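Local coordinates for protein putative dioxygenase (1H-3-hydroxy-4-oxoquinaldine 2,4-dioxygenase) (Mycobacteroides abscessus subsp. abscessus, PDB 6RA3) that cleaves the ring of the Pseudomonas quinolone signal PQS with dioxygen, giving N-octanoylanthranilate and carbon monoxide, at residues I71-D83 against W100-R113. Numbering follows the deposited sequence.
Sequences IDEMAADTIGLLD and WAALEIADRLGAQR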
loop_
_atom_site.group_PDB
_atom_site.type_symbol
_atom_site.label_atom_id
_atom_site.label_comp_id
_atom_site.label_asym_id
_atom_site.label_seq_id
_atom_site.Cartn_x
_atom_site.Cartn_y
_atom_site.Cartn_z
ATOM N N ILE A 71 -2.178 -3.855 -27.205
ATOM C CA ILE A 71 -3.573 -3.470 -26.964
ATOM C C ILE A 71 -4.467 -4.696 -26.778
ATOM O O ILE A 71 -5.358 -4.695 -25.917
ATOM C CB ILE A 71 -4.051 -2.531 -28.092
ATOM C CG1 ILE A 71 -3.270 -1.219 -27.996
ATOM C CG2 ILE A 71 -5.513 -2.207 -27.963
ATOM C CD1 ILE A 71 -3.240 -0.411 -29.277
ATOM N N ASP A 72 -4.242 -5.768 -27.548
ATOM C CA ASP A 72 -5.027 -6.989 -27.351
ATOM C C ASP A 72 -4.972 -7.485 -25.902
ATOM O O ASP A 72 -5.993 -7.928 -25.347
ATOM C CB ASP A 72 -4.541 -8.089 -28.296
ATOM C CG ASP A 72 -4.933 -7.829 -29.747
ATOM O OD1 ASP A 72 -5.926 -7.095 -29.965
ATOM O OD2 ASP A 72 -4.254 -8.356 -30.659
ATOM N N GLU A 73 -3.779 -7.435 -25.285
ATOM C CA GLU A 73 -3.603 -7.885 -23.905
ATOM C C GLU A 73 -4.230 -6.897 -22.917
ATOM O O GLU A 73 -4.827 -7.304 -21.921
ATOM C CB GLU A 73 -2.110 -8.076 -23.599
ATOM C CG GLU A 73 -1.495 -9.322 -24.193
ATOM C CD GLU A 73 -1.413 -9.281 -25.721
ATOM O OE1 GLU A 73 -1.121 -8.194 -26.273
ATOM O OE2 GLU A 73 -1.664 -10.331 -26.364
ATOM N N MET A 74 -4.086 -5.603 -23.161
ATOM C CA MET A 74 -4.672 -4.617 -22.261
ATOM C C MET A 74 -6.187 -4.802 -22.167
ATOM O O MET A 74 -6.765 -4.742 -21.076
ATOM C CB MET A 74 -4.296 -3.216 -22.740
ATOM C CG MET A 74 -2.824 -2.862 -22.490
ATOM S SD MET A 74 -2.179 -1.640 -23.648
ATOM C CE MET A 74 -2.260 -0.150 -22.690
ATOM N N ALA A 75 -6.824 -5.120 -23.291
ATOM C CA ALA A 75 -8.255 -5.370 -23.361
ATOM C C ALA A 75 -8.640 -6.738 -22.815
ATOM O O ALA A 75 -9.668 -6.875 -22.137
ATOM C CB ALA A 75 -8.717 -5.252 -24.812
ATOM N N ALA A 76 -7.850 -7.765 -23.108
ATOM C CA ALA A 76 -8.157 -9.081 -22.582
ATOM C C ALA A 76 -8.032 -9.087 -21.065
ATOM O O ALA A 76 -8.795 -9.778 -20.392
ATOM C CB ALA A 76 -7.235 -10.141 -23.195
ATOM N N ASP A 77 -7.058 -8.333 -20.521
ATOM C CA ASP A 77 -6.831 -8.297 -19.070
ATOM C C ASP A 77 -7.948 -7.533 -18.360
ATOM O O ASP A 77 -8.433 -7.957 -17.304
ATOM C CB ASP A 77 -5.510 -7.603 -18.701
ATOM C CG ASP A 77 -4.257 -8.321 -19.192
ATOM O OD1 ASP A 77 -3.199 -7.649 -19.168
ATOM O OD2 ASP A 77 -4.318 -9.505 -19.569
ATOM N N THR A 78 -8.298 -6.354 -18.891
ATOM C CA THR A 78 -9.310 -5.514 -18.273
ATOM C C THR A 78 -10.651 -6.215 -18.284
ATOM O O THR A 78 -11.368 -6.212 -17.278
ATOM C CB THR A 78 -9.386 -4.176 -19.003
ATOM O OG1 THR A 78 -8.141 -3.483 -18.873
ATOM C CG2 THR A 78 -10.529 -3.283 -18.446
ATOM N N ILE A 79 -10.987 -6.859 -19.405
ATOM C CA ILE A 79 -12.228 -7.618 -19.490
ATOM C C ILE A 79 -12.203 -8.798 -18.534
ATOM O O ILE A 79 -13.220 -9.133 -17.911
ATOM C CB ILE A 79 -12.479 -8.080 -20.940
ATOM C CG1 ILE A 79 -12.712 -6.874 -21.852
ATOM C CG2 ILE A 79 -13.658 -9.062 -20.984
ATOM C CD1 ILE A 79 -12.813 -7.216 -23.327
ATOM N N GLY A 80 -11.069 -9.488 -18.439
ATOM C CA GLY A 80 -11.011 -10.637 -17.553
ATOM C C GLY A 80 -11.186 -10.230 -16.102
ATOM O O GLY A 80 -11.817 -10.944 -15.314
ATOM N N LEU A 81 -10.632 -9.072 -15.737
ATOM C CA LEU A 81 -10.791 -8.544 -14.384
ATOM C C LEU A 81 -12.254 -8.216 -14.095
ATOM O O LEU A 81 -12.773 -8.538 -13.024
ATOM C CB LEU A 81 -9.935 -7.294 -14.206
ATOM C CG LEU A 81 -9.890 -6.740 -12.782
ATOM C CD1 LEU A 81 -8.957 -7.600 -11.927
ATOM C CD2 LEU A 81 -9.463 -5.318 -12.788
ATOM N N LEU A 82 -12.939 -7.587 -15.045
ATOM C CA LEU A 82 -14.325 -7.178 -14.805
ATOM C C LEU A 82 -15.263 -8.385 -14.654
ATOM O O LEU A 82 -16.148 -8.388 -13.778
ATOM C CB LEU A 82 -14.765 -6.239 -15.926
ATOM C CG LEU A 82 -13.927 -4.961 -15.940
ATOM C CD1 LEU A 82 -14.114 -4.066 -17.212
ATOM C CD2 LEU A 82 -14.184 -4.077 -14.717
ATOM N N ASP A 83 -15.085 -9.416 -15.487
ATOM C CA ASP A 83 -15.796 -10.676 -15.305
ATOM C C ASP A 83 -15.536 -11.272 -13.925
ATOM O O ASP A 83 -16.454 -11.792 -13.293
ATOM C CB ASP A 83 -15.387 -11.673 -16.384
ATOM C CG ASP A 83 -15.835 -11.256 -17.789
ATOM O OD1 ASP A 83 -16.555 -10.239 -17.930
ATOM O OD2 ASP A 83 -15.437 -11.944 -18.758
ATOM N N TRP A 100 -7.080 3.296 -27.072
ATOM C CA TRP A 100 -7.066 2.213 -28.035
ATOM C C TRP A 100 -7.590 0.933 -27.431
ATOM O O TRP A 100 -8.301 0.180 -28.103
ATOM C CB TRP A 100 -5.656 1.983 -28.593
ATOM C CG TRP A 100 -5.097 3.092 -29.391
ATOM C CD1 TRP A 100 -4.268 4.084 -28.953
ATOM C CD2 TRP A 100 -5.295 3.324 -30.799
ATOM N NE1 TRP A 100 -3.940 4.924 -29.999
ATOM C CE2 TRP A 100 -4.567 4.487 -31.136
ATOM C CE3 TRP A 100 -6.016 2.663 -31.801
ATOM C CZ2 TRP A 100 -4.534 5.006 -32.443
ATOM C CZ3 TRP A 100 -5.972 3.186 -33.107
ATOM C CH2 TRP A 100 -5.240 4.344 -33.396
ATOM N N ALA A 101 -7.201 0.629 -26.176
ATOM C CA ALA A 101 -7.707 -0.564 -25.510
ATOM C C ALA A 101 -9.184 -0.419 -25.181
ATOM O O ALA A 101 -9.956 -1.375 -25.321
ATOM C CB ALA A 101 -6.903 -0.829 -24.241
ATOM N N ALA A 102 -9.584 0.773 -24.740
ATOM C CA ALA A 102 -11.003 1.030 -24.463
ATOM C C ALA A 102 -11.880 0.727 -25.679
ATOM O O ALA A 102 -12.949 0.120 -25.549
ATOM C CB ALA A 102 -11.192 2.483 -24.020
ATOM N N LEU A 103 -11.431 1.114 -26.881
ATOM C CA LEU A 103 -12.225 0.834 -28.080
ATOM C C LEU A 103 -12.181 -0.646 -28.441
ATOM O O LEU A 103 -13.186 -1.219 -28.880
ATOM C CB LEU A 103 -11.729 1.711 -29.227
ATOM C CG LEU A 103 -11.863 3.197 -28.881
ATOM C CD1 LEU A 103 -11.109 4.093 -29.832
ATOM C CD2 LEU A 103 -13.344 3.571 -28.878
ATOM N N GLU A 104 -11.039 -1.295 -28.228
ATOM C CA GLU A 104 -10.985 -2.733 -28.425
ATOM C C GLU A 104 -11.940 -3.423 -27.476
ATOM O O GLU A 104 -12.657 -4.348 -27.875
ATOM C CB GLU A 104 -9.543 -3.247 -28.236
ATOM C CG GLU A 104 -9.379 -4.756 -28.409
ATOM C CD GLU A 104 -9.788 -5.257 -29.799
ATOM O OE1 GLU A 104 -9.717 -4.457 -30.752
ATOM O OE2 GLU A 104 -10.176 -6.445 -29.933
ATOM N N ILE A 105 -11.976 -2.981 -26.210
ATOM C CA ILE A 105 -12.906 -3.577 -25.244
ATOM C C ILE A 105 -14.348 -3.341 -25.690
ATOM O O ILE A 105 -15.198 -4.242 -25.614
ATOM C CB ILE A 105 -12.665 -3.020 -23.825
ATOM C CG1 ILE A 105 -11.273 -3.420 -23.293
ATOM C CG2 ILE A 105 -13.779 -3.489 -22.866
ATOM C CD1 ILE A 105 -10.758 -2.536 -22.120
ATOM N N ALA A 106 -14.658 -2.120 -26.135
ATOM C CA ALA A 106 -16.021 -1.851 -26.599
ATOM C C ALA A 106 -16.393 -2.766 -27.754
ATOM O O ALA A 106 -17.521 -3.268 -27.819
ATOM C CB ALA A 106 -16.171 -0.398 -27.015
ATOM N N ASP A 107 -15.444 -3.023 -28.661
ATOM C CA ASP A 107 -15.738 -3.845 -29.830
ATOM C C ASP A 107 -15.946 -5.300 -29.445
ATOM O O ASP A 107 -16.768 -6.002 -30.051
ATOM C CB ASP A 107 -14.604 -3.728 -30.843
ATOM C CG ASP A 107 -14.945 -4.362 -32.179
ATOM O OD1 ASP A 107 -16.151 -4.517 -32.477
ATOM O OD2 ASP A 107 -13.997 -4.715 -32.920
ATOM N N ARG A 108 -15.212 -5.780 -28.440
ATOM C CA ARG A 108 -15.308 -7.196 -28.110
ATOM C C ARG A 108 -16.612 -7.542 -27.411
ATOM O O ARG A 108 -17.113 -8.663 -27.562
ATOM C CB ARG A 108 -14.121 -7.600 -27.242
ATOM C CG ARG A 108 -12.793 -7.536 -27.968
ATOM C CD ARG A 108 -11.671 -8.059 -27.105
ATOM N NE ARG A 108 -10.411 -8.014 -27.843
ATOM C CZ ARG A 108 -9.323 -8.684 -27.499
ATOM N NH1 ARG A 108 -9.342 -9.446 -26.421
ATOM N NH2 ARG A 108 -8.223 -8.582 -28.232
ATOM N N LEU A 109 -17.157 -6.629 -26.619
ATOM C CA LEU A 109 -18.245 -6.975 -25.707
ATOM C C LEU A 109 -19.615 -6.506 -26.177
ATOM O O LEU A 109 -20.632 -7.047 -25.717
ATOM C CB LEU A 109 -17.977 -6.379 -24.323
ATOM C CG LEU A 109 -16.731 -6.899 -23.620
ATOM C CD1 LEU A 109 -16.481 -6.090 -22.358
ATOM C CD2 LEU A 109 -16.849 -8.375 -23.331
ATOM N N GLY A 110 -19.658 -5.504 -27.047
ATOM C CA GLY A 110 -20.900 -5.003 -27.587
ATOM C C GLY A 110 -21.416 -3.837 -26.775
ATOM O O GLY A 110 -20.926 -3.524 -25.683
ATOM N N ALA A 111 -22.448 -3.192 -27.333
ATOM C CA ALA A 111 -22.964 -1.927 -26.823
ATOM C C ALA A 111 -23.931 -2.093 -25.658
ATOM O O ALA A 111 -24.239 -1.098 -24.994
ATOM C CB ALA A 111 -23.655 -1.152 -27.950
ATOM N N GLN A 112 -24.420 -3.314 -25.398
ATOM C CA GLN A 112 -25.242 -3.558 -24.211
ATOM C C GLN A 112 -24.368 -3.714 -22.968
ATOM O O GLN A 112 -24.657 -3.119 -21.922
ATOM C CB GLN A 112 -26.120 -4.800 -24.413
ATOM C CG GLN A 112 -27.212 -4.679 -25.523
ATOM C CD GLN A 112 -26.686 -4.898 -26.961
ATOM O OE1 GLN A 112 -25.923 -5.836 -27.228
ATOM N NE2 GLN A 112 -27.103 -4.028 -27.887
ATOM N N ARG A 113 -23.274 -4.481 -23.084
ATOM C CA ARG A 113 -22.320 -4.606 -21.984
ATOM C C ARG A 113 -21.500 -3.332 -21.816
ATOM O O ARG A 113 -21.227 -2.914 -20.688
ATOM C CB ARG A 113 -21.409 -5.812 -22.214
ATOM C CG ARG A 113 -20.236 -5.960 -21.211
ATOM C CD ARG A 113 -20.666 -6.736 -19.970
ATOM N NE ARG A 113 -19.582 -6.933 -19.002
ATOM C CZ ARG A 113 -18.773 -7.993 -18.955
ATOM N NH1 ARG A 113 -18.880 -8.992 -19.831
ATOM N NH2 ARG A 113 -17.848 -8.055 -18.013
HETATM O O HOH W 1 -8.570 -8.442 -31.629
HETATM O O HOH W 2 -16.704 -11.188 -21.002
#
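Two helices of the alpha/beta hydrolase fold, 71-84 and 99-109, pack here through A75, I79 and I105. They flank strand 90-95 in sequence, and L82 and L109 both rest on its F90. The axes of 71-83 and 100-109 cross at -60° and approach to 8.5 Å. The small A75 lets I105 come close: A75 CB meets I105 CG1 at 3.5 Å, a tight fit. I105 CG2 packs on I79 CG1, and I105 CD1 reaches T78 CG2. I79 and L109 meet tip to tip. At the N-terminal end of 71-83, I71 CD1 lies 3.5 Å from W100 CB. The W100 ring leads away from this contact and packs on H97, a probable substrate-binding residue.

Charged groups border the apolar centre. R108 is extended from CG to NE, which carries its guanidinium over A75 CB. Its NE gives a straight bond to E104 OE2 (2.6 Å), in the guanidinium plane, on the anti lone pair. R108 NH2 forms a longer salt bridge to D72 OD1 (3.2 Å), probably easing the nearness of D72 OD1 and E104 OE2 (4.3 Å). Beyond G110, the chain turns and brings R113 back to D83. R113 NH2 forms a short salt bridge to D83 OD1 (2.5 Å), nearly along the C-O axis of the carboxylate.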